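Side-chain contacts in phosphatase (Thermotoga maritima, PDB 1NF2), which probably works as a magnesium-dependent phosphatase of the haloacid dehalogenase (HAD) family: residues 202-206 with 207-211; 81-84 with 85-89; 256-259 with 260-263. One frame throughout, in Å; residues are numbered along the deposited sequence.

Contact 1 of 3, residues 202-206 with 207-211; sequences MNWKK and EEIVV
The indole of W204 is met obliquely by two groups from the following residues, carboxylate oxygen OE2 of E208 and methyl CD1 of I209, while M202 CB sits over the ring centre on one face, 3.3 Å above the plane. The E208 carboxylate is turned 61° against that ring, and Y36 brings a second, inclined ring to it. This is a helix-to-strand connection of the Rossmann-like HAD core, running from helix 191-202 into strand 209-213. Its backbone turns tightly: I209 N reaches K206 O at 3.1 Å, and a weak bond joins E208 N to K205 O. E208 also reaches back with its side chain. A chi1 of 44° sets CG between its own backbone N and carbonyl carbon; the chain then extends across K205, with E208 CG 3.3 Å from K205 CG, and places OE2 3.2 Å from K205 N. That N-H comes from above the carboxylate plane, 46° out of it. Shortened to alanine, this side chain would probably leave K205 N without its carboxylate acceptor and uncover the K205 CG that E208 CG now packs against. K205 itself runs extended until a bend at its last torsion turns the ammonium toward E207, making an exposed salt bridge of 3.1 Å between NZ and OE1. K206 sends its amine another way, to the backbone oxygen of E223. On the buried side, I209 packs against V4 and V6 of strand 4-8, and its CD1 lies 3.7 Å from W204 CB.

Contact 2 of 3, residues 81-84 with 85-89; sequences EKIP and PEVAK
Apolar contact between I83 and A88 comes first: I83 CG2 lies 3.5 Å from A88 CB. The branch is aimed by the first torsion of I83, which puts CG1 opposite the carbonyl carbon and close to the backbone N (chi1 -70°), leaving CG2 to lie against the helix. With P84 at the N-cap, these two are the residue before the cap and the fourth of the helix, the positions of a hydrophobic staple. V87 adds less to it, its CG1 standing 4.3 Å from I83 CG2. A second apolar pair forms one residue on, where the ring of P84 and the side chain of V87 lie side by side, pointing the same way, and P84 CG is 3.9 Å from V87 CB.

Between 81-84 and 85-89 the one hydrogen bond is backbone to backbone. A88 N donates to P84 O at 2.8 Å, a nearly straight bond (161° at the hydrogen) that meets the carbonyl almost end-on and closes the first turn of helix 85-95. The next rung follows at once, K89 N to P85 O at 3.0 Å. P85 has no N-H to offer, which costs nothing in the first turn, where such groups have no helical acceptor before them.

The segment carries the chain from strand 76-80, at the border of the core sheet, into the domain with the six-stranded sheet, consistent with the cap of Cof-type HAD phosphatases. There I83 touches T145 beside strand 147-151, while A88 and K89 rest on V140 and S141 of helix 136-143.

Contact 3 of 3, residues 256-259 with 260-263; sequences YVLE and RIST
Polar contact between E259 and R260 runs through a water. It accepts from R260 NH1 at 2.8 Å, lying in the guanidinium plane at its edge, and donates to E259 OE1 at 3.2 Å. The two charged atoms, OE1 of E259 and NH1 of R260, stay 5.8 Å apart, so the bridge is indirect and any electrostatic attraction is probably modest. The other carboxylate oxygen, E259 OE2, takes a hydrogen bond from N27 ND2 on helix 22-31.

Among backbone groups, V257 O serves two donors. R260 N gives the firmer bond, 2.9 Å, coming from above the carbonyl plane; I261 N adds a weak one at 3.3 Å. Such a shared acceptor, three and four residues back, marks the chain winding out of helix 253-258, the last helix of the HAD core, into the C-terminal tail.

Van der Waals contacts complete the turn. The first torsion of R260 (chi1 -50°) brings CG to 3.7 Å from Y256 O, and the bend at the second (chi2 -44°) lays CD equally near E259 O. On the inner side the side chains of L258 and I261 approach at a slant, CD1 of the leucine 4.1 Å from CG2 of the isoleucine. Both also rest on F5 of strand 4-8, and V257 turns to V229 of strand 227-230.

Contacts 1 and 3 are neighbours in the core domain, their centres 16 Å apart, and they touch where V210 CG2 of strand 209-213 packs 3.2 Å from I261 CD1. Contact 2 stands apart at the entry to the other domain: its centre is 32 Å from that of contact 1 and 42 Å from that of contact 3, with no atoms nearer than about 16 and 28 Å respectively. Contact 1 relates most directly to the metal site. Its strand runs on to D214, which binds the magnesium ion with D8 and D10. The side chain of I209 is about 12 Å from that of D218, a further magnesium-binding residue that does not bind the ion in this model. Contacts 2 and 3 lie away from that site.

Contact 1 of 3, residues 202-206 with 207-211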
loop_
_atom_site.group_PDB
_atom_site.type_symbol
_atom_site.label_atom_id
_atom_site.label_comp_id
_atom_site.label_asym_id
_atom_site.label_seq_id
_atom_site.Cartn_x
_atom_site.Cartn_y
_atom_site.Cartn_z
ATOM N N MET A 202 1.530 -16.550 -10.448
ATOM C CA MET A 202 1.221 -16.321 -11.858
ATOM C C MET A 202 2.257 -16.885 -12.828
ATOM O O MET A 202 2.012 -16.980 -14.032
ATOM C CB MET A 202 1.052 -14.817 -12.102
ATOM C CG MET A 202 -0.325 -14.428 -12.602
ATOM S SD MET A 202 -1.645 -15.000 -11.581
ATOM C CE MET A 202 -2.840 -13.793 -11.852
ATOM N N ASN A 203 3.410 -17.259 -12.291
ATOM C CA ASN A 203 4.500 -17.810 -13.082
ATOM C C ASN A 203 5.184 -16.740 -13.951
ATOM O O ASN A 203 5.589 -17.015 -15.081
ATOM C CB ASN A 203 3.991 -18.960 -13.954
ATOM C CG ASN A 203 5.087 -19.935 -14.329
ATOM O OD1 ASN A 203 4.869 -20.855 -15.113
ATOM N ND2 ASN A 203 6.275 -19.743 -13.764
ATOM N N TRP A 204 5.296 -15.521 -13.417
ATOM C CA TRP A 204 5.968 -14.424 -14.118
ATOM C C TRP A 204 7.447 -14.725 -13.999
ATOM O O TRP A 204 7.867 -15.455 -13.107
ATOM C CB TRP A 204 5.825 -13.067 -13.401
ATOM C CG TRP A 204 4.482 -12.477 -13.158
ATOM C CD1 TRP A 204 4.157 -11.559 -12.183
ATOM C CD2 TRP A 204 3.310 -12.670 -13.923
ATOM N NE1 TRP A 204 2.850 -11.171 -12.305
ATOM C CE2 TRP A 204 2.303 -11.841 -13.371
ATOM C CE3 TRP A 204 3.000 -13.462 -15.029
ATOM C CZ2 TRP A 204 1.024 -11.784 -13.885
ATOM C CZ3 TRP A 204 1.732 -13.406 -15.537
ATOM C CH2 TRP A 204 0.757 -12.575 -14.966
ATOM N N LYS A 205 8.242 -14.142 -14.882
ATOM C CA LYS A 205 9.680 -14.284 -14.769
ATOM C C LYS A 205 10.124 -12.831 -14.610
ATOM O O LYS A 205 9.482 -11.929 -15.139
ATOM C CB LYS A 205 10.292 -14.973 -16.003
ATOM C CG LYS A 205 10.265 -14.220 -17.318
ATOM C CD LYS A 205 10.732 -15.158 -18.439
ATOM C CE LYS A 205 11.043 -14.430 -19.746
ATOM N NZ LYS A 205 12.333 -13.680 -19.691
ATOM N N LYS A 206 11.179 -12.595 -13.847
ATOM C CA LYS A 206 11.648 -11.231 -13.622
ATOM C C LYS A 206 11.917 -10.400 -14.881
ATOM O O LYS A 206 11.600 -9.209 -14.916
ATOM C CB LYS A 206 12.909 -11.251 -12.755
ATOM C CG LYS A 206 12.647 -11.606 -11.308
ATOM C CD LYS A 206 13.932 -11.942 -10.561
ATOM C CE LYS A 206 14.990 -10.861 -10.721
ATOM N NZ LYS A 206 14.554 -9.556 -10.166
ATOM N N GLU A 207 12.494 -11.033 -15.902
ATOM C CA GLU A 207 12.850 -10.352 -17.149
ATOM C C GLU A 207 11.730 -9.662 -17.913
ATOM O O GLU A 207 11.987 -8.762 -18.702
ATOM C CB GLU A 207 13.555 -11.317 -18.109
ATOM C CG GLU A 207 15.058 -11.405 -17.929
ATOM C CD GLU A 207 15.754 -12.008 -19.147
ATOM O OE1 GLU A 207 15.408 -13.149 -19.527
ATOM O OE2 GLU A 207 16.644 -11.340 -19.723
ATOM N N GLU A 208 10.496 -10.088 -17.691
ATOM C CA GLU A 208 9.357 -9.505 -18.387
ATOM C C GLU A 208 8.550 -8.533 -17.521
ATOM O O GLU A 208 7.450 -8.127 -17.898
ATOM C CB GLU A 208 8.446 -10.628 -18.879
ATOM C CG GLU A 208 8.217 -11.700 -17.838
ATOM C CD GLU A 208 7.154 -12.703 -18.239
ATOM O OE1 GLU A 208 7.076 -13.045 -19.440
ATOM O OE2 GLU A 208 6.402 -13.156 -17.349
ATOM N N ILE A 209 9.106 -8.144 -16.378
ATOM C CA ILE A 209 8.415 -7.248 -15.454
ATOM C C ILE A 209 9.028 -5.861 -15.328
ATOM O O ILE A 209 10.239 -5.727 -15.192
ATOM C CB ILE A 209 8.375 -7.848 -14.033
ATOM C CG1 ILE A 209 7.754 -9.247 -14.071
ATOM C CG2 ILE A 209 7.571 -6.948 -13.109
ATOM C CD1 ILE A 209 7.677 -9.920 -12.715
ATOM N N VAL A 210 8.176 -4.839 -15.369
ATOM C CA VAL A 210 8.615 -3.457 -15.200
ATOM C C VAL A 210 7.868 -2.895 -13.984
ATOM O O VAL A 210 6.686 -3.176 -13.809
ATOM C CB VAL A 210 8.236 -2.567 -16.411
ATOM C CG1 VAL A 210 8.901 -1.199 -16.281
ATOM C CG2 VAL A 210 8.646 -3.230 -17.686
ATOM N N VAL A 211 8.555 -2.113 -13.153
ATOM C CA VAL A 211 7.914 -1.501 -11.987
ATOM C C VAL A 211 8.180 0.002 -11.981
ATOM O O VAL A 211 9.292 0.448 -12.269
ATOM C CB VAL A 211 8.436 -2.094 -10.635
ATOM C CG1 VAL A 211 8.083 -3.563 -10.540
ATOM C CG2 VAL A 211 9.928 -1.930 -10.533
#

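Contact 2 of 3, residues 81-84 with 85-89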
loop_
_atom_site.group_PDB
_atom_site.type_symbol
_atom_site.label_atom_id
_atom_site.label_comp_id
_atom_site.label_asym_id
_atom_site.label_seq_id
_atom_site.Cartn_x
_atom_site.Cartn_y
_atom_site.Cartn_z
ATOM N N GLU A 81 -1.941 -11.065 5.000
ATOM C CA GLU A 81 -1.065 -10.927 6.160
ATOM C C GLU A 81 -1.725 -10.047 7.219
ATOM O O GLU A 81 -2.247 -8.975 6.903
ATOM C CB GLU A 81 0.262 -10.294 5.741
ATOM C CG GLU A 81 1.109 -11.138 4.792
ATOM C CD GLU A 81 1.857 -12.272 5.488
ATOM O OE1 GLU A 81 2.881 -12.731 4.932
ATOM O OE2 GLU A 81 1.425 -12.706 6.581
ATOM N N LYS A 82 -1.706 -10.499 8.470
ATOM C CA LYS A 82 -2.306 -9.729 9.558
ATOM C C LYS A 82 -1.574 -9.897 10.883
ATOM O O LYS A 82 -0.628 -10.689 10.997
ATOM C CB LYS A 82 -3.779 -10.121 9.718
ATOM C CG LYS A 82 -4.016 -11.609 9.899
ATOM C CD LYS A 82 -5.416 -12.008 9.443
ATOM C CE LYS A 82 -6.502 -11.270 10.211
ATOM N NZ LYS A 82 -7.873 -11.634 9.742
ATOM N N ILE A 83 -1.973 -9.108 11.873
ATOM C CA ILE A 83 -1.371 -9.233 13.191
ATOM C C ILE A 83 -2.121 -10.390 13.856
ATOM O O ILE A 83 -3.352 -10.365 13.966
ATOM C CB ILE A 83 -1.542 -7.946 14.036
ATOM C CG1 ILE A 83 -0.673 -6.821 13.475
ATOM C CG2 ILE A 83 -1.130 -8.209 15.472
ATOM C CD1 ILE A 83 -1.456 -5.637 12.956
ATOM N N PRO A 84 -1.392 -11.434 14.279
ATOM C CA PRO A 84 -2.048 -12.577 14.928
ATOM C C PRO A 84 -2.874 -12.128 16.134
ATOM O O PRO A 84 -2.395 -11.360 16.969
ATOM C CB PRO A 84 -0.877 -13.482 15.309
ATOM C CG PRO A 84 0.283 -12.528 15.447
ATOM C CD PRO A 84 0.073 -11.582 14.289
ATOM N N PRO A 85 -4.132 -12.595 16.231
ATOM C CA PRO A 85 -5.046 -12.249 17.325
ATOM C C PRO A 85 -4.426 -12.284 18.720
ATOM O O PRO A 85 -4.963 -11.691 19.651
ATOM C CB PRO A 85 -6.174 -13.264 17.158
ATOM C CG PRO A 85 -6.246 -13.414 15.680
ATOM C CD PRO A 85 -4.778 -13.542 15.304
ATOM N N GLU A 86 -3.299 -12.979 18.859
ATOM C CA GLU A 86 -2.614 -13.070 20.141
ATOM C C GLU A 86 -1.784 -11.821 20.392
ATOM O O GLU A 86 -2.035 -11.082 21.342
ATOM C CB GLU A 86 -1.718 -14.309 20.186
ATOM C CG GLU A 86 -2.494 -15.609 20.281
ATOM C CD GLU A 86 -3.473 -15.615 21.442
ATOM O OE1 GLU A 86 -3.030 -15.440 22.598
ATOM O OE2 GLU A 86 -4.686 -15.793 21.200
ATOM N N VAL A 87 -0.789 -11.590 19.543
ATOM C CA VAL A 87 0.045 -10.407 19.674
ATOM C C VAL A 87 -0.862 -9.177 19.611
ATOM O O VAL A 87 -0.595 -8.156 20.244
ATOM C CB VAL A 87 1.087 -10.338 18.541
ATOM C CG1 VAL A 87 1.747 -8.969 18.512
ATOM C CG2 VAL A 87 2.138 -11.421 18.741
ATOM N N ALA A 88 -1.946 -9.288 18.850
ATOM C CA ALA A 88 -2.891 -8.192 18.706
ATOM C C ALA A 88 -3.582 -7.945 20.039
ATOM O O ALA A 88 -3.731 -6.800 20.468
ATOM C CB ALA A 88 -3.921 -8.521 17.639
ATOM N N LYS A 89 -4.003 -9.026 20.689
ATOM C CA LYS A 89 -4.673 -8.922 21.977
ATOM C C LYS A 89 -3.713 -8.326 23.001
ATOM O O LYS A 89 -4.089 -7.436 23.760
ATOM C CB LYS A 89 -5.157 -10.294 22.450
ATOM C CG LYS A 89 -6.051 -10.230 23.683
ATOM C CD LYS A 89 -6.643 -11.589 24.024
ATOM C CE LYS A 89 -7.629 -11.486 25.180
ATOM N NZ LYS A 89 -8.264 -12.797 25.490
#

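Contact 3 of 3, residues 256-259 with 260-263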
loop_
_atom_site.group_PDB
_atom_site.type_symbol
_atom_site.label_atom_id
_atom_site.label_comp_id
_atom_site.label_asym_id
_atom_site.label_seq_id
_atom_site.Cartn_x
_atom_site.Cartn_y
_atom_site.Cartn_z
ATOM N N TYR A 256 5.351 8.685 -20.449
ATOM C CA TYR A 256 6.590 9.091 -21.093
ATOM C C TYR A 256 7.572 7.944 -21.332
ATOM O O TYR A 256 8.231 7.896 -22.371
ATOM C CB TYR A 256 7.248 10.201 -20.275
ATOM C CG TYR A 256 8.344 10.941 -21.005
ATOM C CD1 TYR A 256 9.666 10.506 -20.949
ATOM C CD2 TYR A 256 8.058 12.082 -21.755
ATOM C CE1 TYR A 256 10.681 11.189 -21.619
ATOM C CE2 TYR A 256 9.065 12.776 -22.432
ATOM C CZ TYR A 256 10.373 12.323 -22.359
ATOM O OH TYR A 256 11.371 12.995 -23.029
ATOM N N VAL A 257 7.668 7.019 -20.384
ATOM C CA VAL A 257 8.569 5.877 -20.529
ATOM C C VAL A 257 7.805 4.658 -21.036
ATOM O O VAL A 257 8.314 3.875 -21.842
ATOM C CB VAL A 257 9.250 5.514 -19.174
ATOM C CG1 VAL A 257 9.855 4.108 -19.243
ATOM C CG2 VAL A 257 10.336 6.520 -18.859
ATOM N N LEU A 258 6.572 4.515 -20.569
ATOM C CA LEU A 258 5.734 3.396 -20.953
ATOM C C LEU A 258 5.594 3.266 -22.467
ATOM O O LEU A 258 5.608 2.161 -23.006
ATOM C CB LEU A 258 4.360 3.550 -20.305
ATOM C CG LEU A 258 3.396 2.373 -20.366
ATOM C CD1 LEU A 258 4.062 1.096 -19.848
ATOM C CD2 LEU A 258 2.165 2.725 -19.538
ATOM N N GLU A 259 5.472 4.394 -23.155
ATOM C CA GLU A 259 5.320 4.371 -24.604
ATOM C C GLU A 259 6.573 3.934 -25.354
ATOM O O GLU A 259 6.488 3.560 -26.522
ATOM C CB GLU A 259 4.894 5.749 -25.120
ATOM C CG GLU A 259 3.680 6.314 -24.423
ATOM C CD GLU A 259 3.213 7.614 -25.033
ATOM O OE1 GLU A 259 4.075 8.463 -25.344
ATOM O OE2 GLU A 259 1.985 7.788 -25.190
ATOM N N ARG A 260 7.732 3.974 -24.701
ATOM C CA ARG A 260 8.978 3.596 -25.371
ATOM C C ARG A 260 9.502 2.187 -25.047
ATOM O O ARG A 260 10.418 1.690 -25.713
ATOM C CB ARG A 260 10.084 4.614 -25.049
ATOM C CG ARG A 260 9.713 6.095 -25.261
ATOM C CD ARG A 260 8.946 6.360 -26.575
ATOM N NE ARG A 260 9.620 5.866 -27.776
ATOM C CZ ARG A 260 9.138 6.006 -29.011
ATOM N NH1 ARG A 260 7.982 6.631 -29.207
ATOM N NH2 ARG A 260 9.805 5.515 -30.056
ATOM N N ILE A 261 8.926 1.541 -24.039
ATOM C CA ILE A 261 9.386 0.210 -23.641
ATOM C C ILE A 261 8.999 -0.918 -24.596
ATOM O O ILE A 261 7.882 -0.946 -25.103
ATOM C CB ILE A 261 8.907 -0.124 -22.197
ATOM C CG1 ILE A 261 8.866 -1.634 -21.996
ATOM C CG2 ILE A 261 7.555 0.490 -21.934
ATOM C CD1 ILE A 261 8.380 -2.028 -20.638
ATOM N N SER A 262 9.937 -1.838 -24.841
ATOM C CA SER A 262 9.698 -2.983 -25.727
ATOM C C SER A 262 8.666 -3.880 -25.081
ATOM O O SER A 262 8.930 -4.522 -24.059
ATOM C CB SER A 262 10.971 -3.796 -25.953
ATOM O OG SER A 262 11.964 -3.011 -26.575
ATOM N N THR A 263 7.499 -3.953 -25.696
ATOM C CA THR A 263 6.435 -4.736 -25.126
ATOM C C THR A 263 5.648 -5.576 -26.106
ATOM O O THR A 263 5.490 -5.215 -27.276
ATOM C CB THR A 263 5.441 -3.822 -24.412
ATOM O OG1 THR A 263 4.248 -4.550 -24.118
ATOM C CG2 THR A 263 5.083 -2.646 -25.293
HETATM O O HOH W 1 6.476 8.313 -27.497
#